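Local coordinates for Exo-poly-alpha-D-galacturonosidase (Thermotoga maritima, PDB 3JUR), which probably hydrolyses the alpha-1,4 galacturonosyl links of polygalacturonate in pectin as an exo-acting family 28 glycoside hydrolase, at residues G273-L284 with S306-A314; L102-L110 with M213-S221. All blocks are in the same frame, centred on the assembly; numbering follows the deposited sequence.

Contact 1. Residues G273-L284 with S306-A314; sequences GRRIGVPSEYIL and SGGVRNVVA
Glu-281 and Arg-310 run side by side off neighbouring parallel strands and meet in a salt bridge. Both first torsions put CG between the backbone N and the carbonyl carbon (chi1 59° for Glu-281). The glutamate then extends, while the arginine bends at chi2 and chi3 and swings NH1 back to the carboxylate. Arg-310 NH1 meets Glu-281 OE2 at 2.9 Å on its syn side, 29° out of the carboxylate plane. One residue on, Tyr-282 and Asn-311 lie side by side, pointing the same way. Each has CG beside the backbone N, and ring and amide planes lie 24° apart. Asn-311 ND2 comes obliquely to the ring, 3.8 Å from Tyr-282 CZ. The amide oxygen OD1 bonds to Asn-340, one strand further. Ile-283 CG1 lies 4.1 Å from Val-312 CG2, and Leu-284 CD1 lies 3.9 Å from Val-313 CB. The backbones are laced by bonds such as Arg-310 N to Ser-280 O (3.1 Å) and Val-313 N to Ile-283 O (3.0 Å). Before the strands, Pro-279 CB sits 3.3 Å from Gly-308 O. Gly-307 lies so close to Val-278 that a side chain there would strike its carbonyl. Side chains paired in register on parallel strands, with Tyr-282 and Asn-311 both at positive phi, mark successive coils of the right-handed parallel beta-helix of family 28.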
loop_
_atom_site.group_PDB
_atom_site.type_symbol
_atom_site.label_atom_id
_atom_site.label_comp_id
_atom_site.label_asym_id
_atom_site.label_seq_id
_atom_site.Cartn_x
_atom_site.Cartn_y
_atom_site.Cartn_z
ATOM N N GLY D 273 -16.680 7.833 -43.606
ATOM C CA GLY D 273 -17.234 7.158 -42.435
ATOM C C GLY D 273 -18.576 7.719 -41.995
ATOM O O GLY D 273 -19.471 6.963 -41.619
ATOM N N ARG D 274 -18.718 9.045 -42.042
ATOM C CA ARG D 274 -19.997 9.698 -41.730
ATOM C C ARG D 274 -21.062 9.447 -42.788
ATOM O O ARG D 274 -22.235 9.299 -42.454
ATOM C CB ARG D 274 -19.830 11.205 -41.540
ATOM C CG ARG D 274 -19.233 11.591 -40.224
ATOM C CD ARG D 274 -18.935 13.074 -40.188
ATOM N NE ARG D 274 -17.568 13.254 -39.731
ATOM C CZ ARG D 274 -16.595 13.813 -40.441
ATOM N NH1 ARG D 274 -16.828 14.313 -41.642
ATOM N NH2 ARG D 274 -15.382 13.889 -39.920
ATOM N N ARG D 275 -20.654 9.428 -44.057
ATOM C CA ARG D 275 -21.562 9.145 -45.177
ATOM C C ARG D 275 -22.227 7.774 -45.016
ATOM O O ARG D 275 -23.456 7.673 -45.063
ATOM C CB ARG D 275 -20.827 9.234 -46.529
ATOM C CG ARG D 275 -21.666 8.798 -47.753
ATOM C CD ARG D 275 -20.847 8.743 -49.046
ATOM N NE ARG D 275 -19.730 7.790 -48.985
ATOM C CZ ARG D 275 -19.793 6.519 -49.385
ATOM N NH1 ARG D 275 -20.919 6.023 -49.880
ATOM N NH2 ARG D 275 -18.722 5.737 -49.291
ATOM N N ILE D 276 -21.412 6.736 -44.821
ATOM C CA ILE D 276 -21.912 5.367 -44.651
ATOM C C ILE D 276 -22.682 5.254 -43.329
ATOM O O ILE D 276 -23.739 4.622 -43.272
ATOM C CB ILE D 276 -20.767 4.330 -44.765
ATOM C CG1 ILE D 276 -20.194 4.345 -46.187
ATOM C CG2 ILE D 276 -21.252 2.919 -44.414
ATOM C CD1 ILE D 276 -18.766 3.864 -46.290
ATOM N N GLY D 277 -22.152 5.893 -42.286
ATOM C CA GLY D 277 -22.829 6.025 -40.995
ATOM C C GLY D 277 -23.258 4.729 -40.324
ATOM O O GLY D 277 -24.329 4.672 -39.727
ATOM N N VAL D 278 -22.433 3.689 -40.430
ATOM C CA VAL D 278 -22.727 2.405 -39.795
ATOM C C VAL D 278 -21.680 2.126 -38.721
ATOM O O VAL D 278 -20.486 2.102 -39.014
ATOM C CB VAL D 278 -22.791 1.231 -40.816
ATOM C CG1 VAL D 278 -22.963 -0.104 -40.095
ATOM C CG2 VAL D 278 -23.931 1.442 -41.813
ATOM N N PRO D 279 -22.123 1.936 -37.465
ATOM C CA PRO D 279 -21.157 1.707 -36.394
ATOM C C PRO D 279 -20.693 0.260 -36.347
ATOM O O PRO D 279 -21.370 -0.610 -36.878
ATOM C CB PRO D 279 -21.949 2.051 -35.128
ATOM C CG PRO D 279 -23.379 1.808 -35.484
ATOM C CD PRO D 279 -23.516 1.959 -36.975
ATOM N N SER D 280 -19.528 0.009 -35.749
ATOM C CA SER D 280 -19.220 -1.327 -35.254
ATOM C C SER D 280 -19.871 -1.427 -33.884
ATOM O O SER D 280 -19.735 -0.516 -33.059
ATOM C CB SER D 280 -17.716 -1.561 -35.129
ATOM O OG SER D 280 -17.178 -2.179 -36.285
ATOM N N GLU D 281 -20.590 -2.521 -33.647
ATOM C CA GLU D 281 -21.337 -2.688 -32.406
ATOM C C GLU D 281 -21.610 -4.157 -32.102
ATOM O O GLU D 281 -21.728 -4.984 -33.012
ATOM C CB GLU D 281 -22.644 -1.877 -32.431
ATOM C CG GLU D 281 -23.591 -2.243 -33.561
ATOM C CD GLU D 281 -24.896 -1.463 -33.527
ATOM O OE1 GLU D 281 -25.609 -1.465 -34.567
ATOM O OE2 GLU D 281 -25.207 -0.864 -32.471
ATOM N N TYR D 282 -21.705 -4.469 -30.811
ATOM C CA TYR D 282 -21.944 -5.827 -30.338
ATOM C C TYR D 282 -20.820 -6.759 -30.778
ATOM O O TYR D 282 -21.032 -7.720 -31.520
ATOM C CB TYR D 282 -23.328 -6.322 -30.780
ATOM C CG TYR D 282 -24.476 -5.597 -30.114
ATOM C CD1 TYR D 282 -24.620 -5.613 -28.727
ATOM C CD2 TYR D 282 -25.437 -4.915 -30.868
ATOM C CE1 TYR D 282 -25.681 -4.955 -28.097
ATOM C CE2 TYR D 282 -26.509 -4.257 -30.245
ATOM C CZ TYR D 282 -26.610 -4.282 -28.858
ATOM O OH TYR D 282 -27.653 -3.644 -28.225
ATOM N N ILE D 283 -19.611 -6.421 -30.335
ATOM C CA ILE D 283 -18.399 -7.186 -30.610
ATOM C C ILE D 283 -17.908 -7.773 -29.293
ATOM O O ILE D 283 -17.704 -7.043 -28.313
ATOM C CB ILE D 283 -17.249 -6.311 -31.212
ATOM C CG1 ILE D 283 -17.750 -5.307 -32.274
ATOM C CG2 ILE D 283 -16.107 -7.197 -31.748
ATOM C CD1 ILE D 283 -18.314 -5.916 -33.538
ATOM N N LEU D 284 -17.733 -9.093 -29.280
ATOM C CA LEU D 284 -17.260 -9.809 -28.110
ATOM C C LEU D 284 -15.864 -10.358 -28.394
ATOM O O LEU D 284 -15.663 -11.090 -29.363
ATOM C CB LEU D 284 -18.239 -10.932 -27.728
ATOM C CG LEU D 284 -17.912 -11.815 -26.521
ATOM C CD1 LEU D 284 -17.836 -10.983 -25.225
ATOM C CD2 LEU D 284 -18.953 -12.908 -26.391
ATOM N N SER D 306 -15.433 7.005 -37.250
ATOM C CA SER D 306 -16.372 8.069 -37.629
ATOM C C SER D 306 -17.826 7.602 -37.745
ATOM O O SER D 306 -18.746 8.412 -37.680
ATOM C CB SER D 306 -15.934 8.724 -38.942
ATOM O OG SER D 306 -14.660 9.332 -38.800
ATOM N N GLY D 307 -18.023 6.300 -37.935
ATOM C CA GLY D 307 -19.361 5.718 -37.979
ATOM C C GLY D 307 -19.888 5.376 -36.597
ATOM O O GLY D 307 -21.068 5.057 -36.439
ATOM N N GLY D 308 -19.014 5.455 -35.594
ATOM C CA GLY D 308 -19.357 5.091 -34.224
ATOM C C GLY D 308 -18.859 3.702 -33.858
ATOM O O GLY D 308 -18.751 2.821 -34.717
ATOM N N VAL D 309 -18.517 3.526 -32.584
ATOM C CA VAL D 309 -18.222 2.214 -32.000
ATOM C C VAL D 309 -18.914 2.167 -30.640
ATOM O O VAL D 309 -18.718 3.055 -29.800
ATOM C CB VAL D 309 -16.695 1.948 -31.843
ATOM C CG1 VAL D 309 -16.437 0.569 -31.211
ATOM C CG2 VAL D 309 -15.954 2.064 -33.195
ATOM N N ARG D 310 -19.738 1.147 -30.426
ATOM C CA ARG D 310 -20.457 1.007 -29.155
ATOM C C ARG D 310 -20.640 -0.463 -28.803
ATOM O O ARG D 310 -20.578 -1.320 -29.687
ATOM C CB ARG D 310 -21.824 1.712 -29.209
ATOM C CG ARG D 310 -22.708 1.279 -30.363
ATOM C CD ARG D 310 -24.184 1.334 -30.003
ATOM N NE ARG D 310 -24.802 2.608 -30.350
ATOM C CZ ARG D 310 -25.788 2.759 -31.235
ATOM N NH1 ARG D 310 -26.297 1.715 -31.883
ATOM N NH2 ARG D 310 -26.275 3.967 -31.472
ATOM N N ASN D 311 -20.867 -0.739 -27.519
ATOM C CA ASN D 311 -21.169 -2.086 -27.026
ATOM C C ASN D 311 -20.137 -3.131 -27.430
ATOM O O ASN D 311 -20.413 -4.067 -28.186
ATOM C CB ASN D 311 -22.589 -2.503 -27.412
ATOM C CG ASN D 311 -23.627 -1.563 -26.849
ATOM O OD1 ASN D 311 -23.516 -1.120 -25.704
ATOM N ND2 ASN D 311 -24.636 -1.240 -27.652
ATOM N N VAL D 312 -18.930 -2.931 -26.923
ATOM C CA VAL D 312 -17.839 -3.851 -27.147
ATOM C C VAL D 312 -17.433 -4.393 -25.790
ATOM O O VAL D 312 -17.193 -3.618 -24.855
ATOM C CB VAL D 312 -16.638 -3.143 -27.801
ATOM C CG1 VAL D 312 -15.437 -4.081 -27.874
ATOM C CG2 VAL D 312 -17.006 -2.637 -29.195
ATOM N N VAL D 313 -17.382 -5.718 -25.683
ATOM C CA VAL D 313 -16.929 -6.379 -24.472
ATOM C C VAL D 313 -15.677 -7.194 -24.787
ATOM O O VAL D 313 -15.695 -8.070 -25.665
ATOM C CB VAL D 313 -18.013 -7.312 -23.867
ATOM C CG1 VAL D 313 -17.474 -8.046 -22.644
ATOM C CG2 VAL D 313 -19.288 -6.534 -23.508
ATOM N N ALA D 314 -14.601 -6.895 -24.062
ATOM C CA ALA D 314 -13.369 -7.674 -24.109
ATOM C C ALA D 314 -13.153 -8.290 -22.732
ATOM O O ALA D 314 -12.834 -7.583 -21.766
ATOM C CB ALA D 314 -12.179 -6.801 -24.506
HETATM O O HOH W 1 -23.401 6.223 -36.767
#

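Contact 2. Residues L102-L110 with M213-S221; sequences LTRFEGIEL and MWCIHPVLS. Unlike the reference sequence in segment 213-221: Ile-216 (reference Val).
Arg-104 packs against Val-219 and Leu-220 by nonpolar contact. Val-219 CG1 sits over one face of the guanidinium, 3.5 Å from Arg-104 NE. Leu-220 CD1 comes obliquely to it, 3.4 Å from Arg-104 NH2. Within the hairpin, Arg-104 NH2 makes a long, weak salt bridge to Glu-109 OE1 (3.5 Å), which also bonds to Tyr-196 OH; Glu-109 OE2 pairs with Arg-275. With an alanine for the arginine, Val-219 CG1 and Leu-220 CD1 would probably lose the group they pack on, and Glu-109 its weaker salt bridge, though Arg-275 would remain. In a Met-aromatic contact, Met-213, with CG anti to the backbone N (chi1 -163°), crosses Phe-105 and brings SD to 3.5 Å from Phe-105 CE1, oblique to the ring. Its methyl CE touches Glu-106 CG at 3.7 Å. Trp-214 CH2 approaches Glu-106 CA at 4.0 Å. The edge of Trp-214, at CE3, sits over one face of His-217, and Val-219 CG2 over the other. His-217 NE2 bonds to Glu-244. No direct hydrogen bond joins the segments, but one water donates to Glu-106 OE2 (2.7 Å) and accepts from Trp-214 NE1. A hairpin with a type I' turn at Phe-105 to Ile-108 packs on a coil of the parallel beta-helix.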
loop_
_atom_site.group_PDB
_atom_site.type_symbol
_atom_site.label_atom_id
_atom_site.label_comp_id
_atom_site.label_asym_id
_atom_site.label_seq_id
_atom_site.Cartn_x
_atom_site.Cartn_y
_atom_site.Cartn_z
ATOM N N LEU D 102 -14.035 -3.524 -55.235
ATOM C CA LEU D 102 -14.528 -2.709 -54.131
ATOM C C LEU D 102 -13.841 -3.143 -52.850
ATOM O O LEU D 102 -13.912 -4.310 -52.461
ATOM C CB LEU D 102 -16.048 -2.838 -53.978
ATOM C CG LEU D 102 -16.717 -2.135 -52.787
ATOM C CD1 LEU D 102 -16.628 -0.609 -52.887
ATOM C CD2 LEU D 102 -18.168 -2.573 -52.681
ATOM N N THR D 103 -13.170 -2.195 -52.205
ATOM C CA THR D 103 -12.408 -2.477 -50.995
ATOM C C THR D 103 -12.277 -1.207 -50.142
ATOM O O THR D 103 -13.033 -0.241 -50.323
ATOM C CB THR D 103 -11.026 -3.161 -51.320
ATOM O OG1 THR D 103 -10.427 -3.669 -50.118
ATOM C CG2 THR D 103 -10.056 -2.207 -52.024
ATOM N N ARG D 104 -11.332 -1.207 -49.214
ATOM C CA ARG D 104 -11.194 -0.098 -48.291
ATOM C C ARG D 104 -9.727 0.077 -47.918
ATOM O O ARG D 104 -9.001 -0.906 -47.780
ATOM C CB ARG D 104 -12.056 -0.365 -47.049
ATOM C CG ARG D 104 -12.758 0.870 -46.515
ATOM C CD ARG D 104 -13.600 0.584 -45.287
ATOM N NE ARG D 104 -15.023 0.565 -45.606
ATOM C CZ ARG D 104 -15.986 0.952 -44.776
ATOM N NH1 ARG D 104 -15.691 1.411 -43.561
ATOM N NH2 ARG D 104 -17.250 0.889 -45.166
ATOM N N PHE D 105 -9.279 1.320 -47.785
ATOM C CA PHE D 105 -7.930 1.587 -47.284
ATOM C C PHE D 105 -7.969 2.588 -46.136
ATOM O O PHE D 105 -8.379 3.735 -46.313
ATOM C CB PHE D 105 -6.994 2.082 -48.397
ATOM C CG PHE D 105 -5.534 2.114 -47.998
ATOM C CD1 PHE D 105 -4.705 1.030 -48.264
ATOM C CD2 PHE D 105 -4.994 3.228 -47.348
ATOM C CE1 PHE D 105 -3.361 1.055 -47.904
ATOM C CE2 PHE D 105 -3.654 3.261 -46.978
ATOM C CZ PHE D 105 -2.835 2.170 -47.259
ATOM N N GLU D 106 -7.536 2.135 -44.965
ATOM C CA GLU D 106 -7.546 2.934 -43.727
ATOM C C GLU D 106 -8.825 3.760 -43.553
ATOM O O GLU D 106 -8.781 4.975 -43.320
ATOM C CB GLU D 106 -6.265 3.777 -43.604
ATOM C CG GLU D 106 -5.009 2.912 -43.418
ATOM C CD GLU D 106 -3.728 3.712 -43.216
ATOM O OE1 GLU D 106 -3.562 4.780 -43.847
ATOM O OE2 GLU D 106 -2.870 3.255 -42.434
ATOM N N GLY D 107 -9.962 3.073 -43.684
ATOM C CA GLY D 107 -11.274 3.653 -43.407
ATOM C C GLY D 107 -11.978 4.376 -44.546
ATOM O O GLY D 107 -13.071 4.912 -44.350
ATOM N N ILE D 108 -11.370 4.404 -45.729
ATOM C CA ILE D 108 -12.007 5.038 -46.893
ATOM C C ILE D 108 -12.186 4.033 -48.040
ATOM O O ILE D 108 -11.233 3.348 -48.431
ATOM C CB ILE D 108 -11.239 6.310 -47.380
ATOM C CG1 ILE D 108 -11.171 7.372 -46.272
ATOM C CG2 ILE D 108 -11.904 6.911 -48.636
ATOM C CD1 ILE D 108 -10.123 8.445 -46.491
ATOM N N GLU D 109 -13.412 3.952 -48.559
ATOM C CA GLU D 109 -13.744 3.048 -49.661
ATOM C C GLU D 109 -13.091 3.476 -50.968
ATOM O O GLU D 109 -12.962 4.668 -51.252
ATOM C CB GLU D 109 -15.259 2.973 -49.859
ATOM C CG GLU D 109 -16.003 2.286 -48.725
ATOM C CD GLU D 109 -17.442 1.966 -49.082
ATOM O OE1 GLU D 109 -17.973 0.952 -48.573
ATOM O OE2 GLU D 109 -18.039 2.727 -49.870
ATOM N N LEU D 110 -12.677 2.490 -51.756
ATOM C CA LEU D 110 -12.056 2.734 -53.055
ATOM C C LEU D 110 -12.075 1.468 -53.912
ATOM O O LEU D 110 -12.463 0.392 -53.445
ATOM C CB LEU D 110 -10.609 3.224 -52.873
ATOM C CG LEU D 110 -9.506 2.196 -52.590
ATOM C CD1 LEU D 110 -8.146 2.830 -52.747
ATOM C CD2 LEU D 110 -9.645 1.557 -51.212
ATOM N N MET D 213 -0.662 -6.095 -45.222
ATOM C CA MET D 213 -1.149 -5.044 -44.338
ATOM C C MET D 213 -2.091 -5.690 -43.296
ATOM O O MET D 213 -1.663 -6.597 -42.575
ATOM C CB MET D 213 -1.821 -3.938 -45.162
ATOM C CG MET D 213 -1.994 -2.624 -44.416
ATOM S SD MET D 213 -2.414 -1.281 -45.534
ATOM C CE MET D 213 -2.980 -0.043 -44.367
ATOM N N TRP D 214 -3.355 -5.264 -43.220
ATOM C CA TRP D 214 -4.283 -5.812 -42.207
ATOM C C TRP D 214 -4.602 -7.277 -42.504
ATOM O O TRP D 214 -4.818 -7.649 -43.667
ATOM C CB TRP D 214 -5.581 -5.005 -42.108
ATOM C CG TRP D 214 -5.423 -3.531 -41.795
ATOM C CD1 TRP D 214 -4.265 -2.862 -41.515
ATOM C CD2 TRP D 214 -6.477 -2.564 -41.698
ATOM N NE1 TRP D 214 -4.530 -1.535 -41.262
ATOM C CE2 TRP D 214 -5.881 -1.325 -41.369
ATOM C CE3 TRP D 214 -7.871 -2.621 -41.867
ATOM C CZ2 TRP D 214 -6.632 -0.151 -41.202
ATOM C CZ3 TRP D 214 -8.618 -1.459 -41.694
ATOM C CH2 TRP D 214 -7.996 -0.238 -41.370
ATOM N N CYS D 215 -4.629 -8.103 -41.460
ATOM C CA CYS D 215 -4.691 -9.555 -41.644
ATOM C C CYS D 215 -6.110 -10.056 -41.868
ATOM O O CYS D 215 -6.391 -10.666 -42.900
ATOM C CB CYS D 215 -3.999 -10.306 -40.503
ATOM S SG CYS D 215 -2.209 -9.998 -40.391
ATOM N N ILE D 216 -7.001 -9.795 -40.917
ATOM C CA ILE D 216 -8.409 -10.170 -41.064
ATOM C C ILE D 216 -9.313 -8.944 -40.991
ATOM O O ILE D 216 -9.412 -8.283 -39.944
ATOM C CB ILE D 216 -8.832 -11.233 -40.043
ATOM C CG1 ILE D 216 -7.986 -12.499 -40.248
ATOM C CG2 ILE D 216 -10.327 -11.532 -40.184
ATOM C CD1 ILE D 216 -8.434 -13.691 -39.442
ATOM N N HIS D 217 -9.978 -8.657 -42.108
ATOM C CA HIS D 217 -10.680 -7.388 -42.278
ATOM C C HIS D 217 -12.135 -7.565 -42.725
ATOM O O HIS D 217 -12.442 -7.409 -43.908
ATOM C CB HIS D 217 -9.884 -6.488 -43.243
ATOM C CG HIS D 217 -10.362 -5.069 -43.305
ATOM N ND1 HIS D 217 -10.036 -4.222 -44.344
ATOM C CD2 HIS D 217 -11.145 -4.349 -42.466
ATOM C CE1 HIS D 217 -10.595 -3.044 -44.141
ATOM N NE2 HIS D 217 -11.276 -3.095 -43.008
ATOM N N PRO D 218 -13.039 -7.907 -41.778
ATOM C CA PRO D 218 -14.456 -7.918 -42.126
ATOM C C PRO D 218 -15.004 -6.497 -42.144
ATOM O O PRO D 218 -14.719 -5.706 -41.230
ATOM C CB PRO D 218 -15.104 -8.743 -41.005
ATOM C CG PRO D 218 -14.163 -8.676 -39.860
ATOM C CD PRO D 218 -12.806 -8.274 -40.363
ATOM N N VAL D 219 -15.774 -6.180 -43.181
ATOM C CA VAL D 219 -16.293 -4.832 -43.387
ATOM C C VAL D 219 -17.789 -4.910 -43.637
ATOM O O VAL D 219 -18.244 -5.702 -44.465
ATOM C CB VAL D 219 -15.613 -4.123 -44.596
ATOM C CG1 VAL D 219 -16.115 -2.686 -44.746
ATOM C CG2 VAL D 219 -14.092 -4.148 -44.470
ATOM N N LEU D 220 -18.543 -4.087 -42.915
ATOM C CA LEU D 220 -19.997 -3.966 -43.087
ATOM C C LEU D 220 -20.670 -5.334 -43.054
ATOM O O LEU D 220 -21.642 -5.599 -43.774
ATOM C CB LEU D 220 -20.326 -3.193 -44.367
ATOM C CG LEU D 220 -19.964 -1.707 -44.382
ATOM C CD1 LEU D 220 -19.933 -1.177 -45.806
ATOM C CD2 LEU D 220 -20.944 -0.908 -43.527
ATOM N N SER D 221 -20.129 -6.193 -42.196
ATOM C CA SER D 221 -20.534 -7.583 -42.109
ATOM C C SER D 221 -21.251 -7.869 -40.797
ATOM O O SER D 221 -21.067 -7.161 -39.798
ATOM C CB SER D 221 -19.318 -8.498 -42.265
ATOM O OG SER D 221 -18.829 -8.442 -43.595
HETATM O O HOH W 2 -3.373 1.198 -40.723
#

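How the contacts relate
Both contacts are mostly buried and both involve the beta-helix, but contact 1 joins two of its neighbouring strands and contact 2 adds a separate antiparallel hairpin. In contact 1, backbone bonds and side chains paired in register dominate. Contact 2 relies on side chains and one water. The salt bridge of contact 1 crosses between its segments, whereas that of contact 2 stays within the hairpin. The two meet around helix 270-276, their centres about 14 Å apart. Arg-275 forms a salt bridge with Glu-109, Ile-276 packs on Arg-104 and Glu-109, and Val-278 touches Leu-220. No neighbouring subunit reaches either contact.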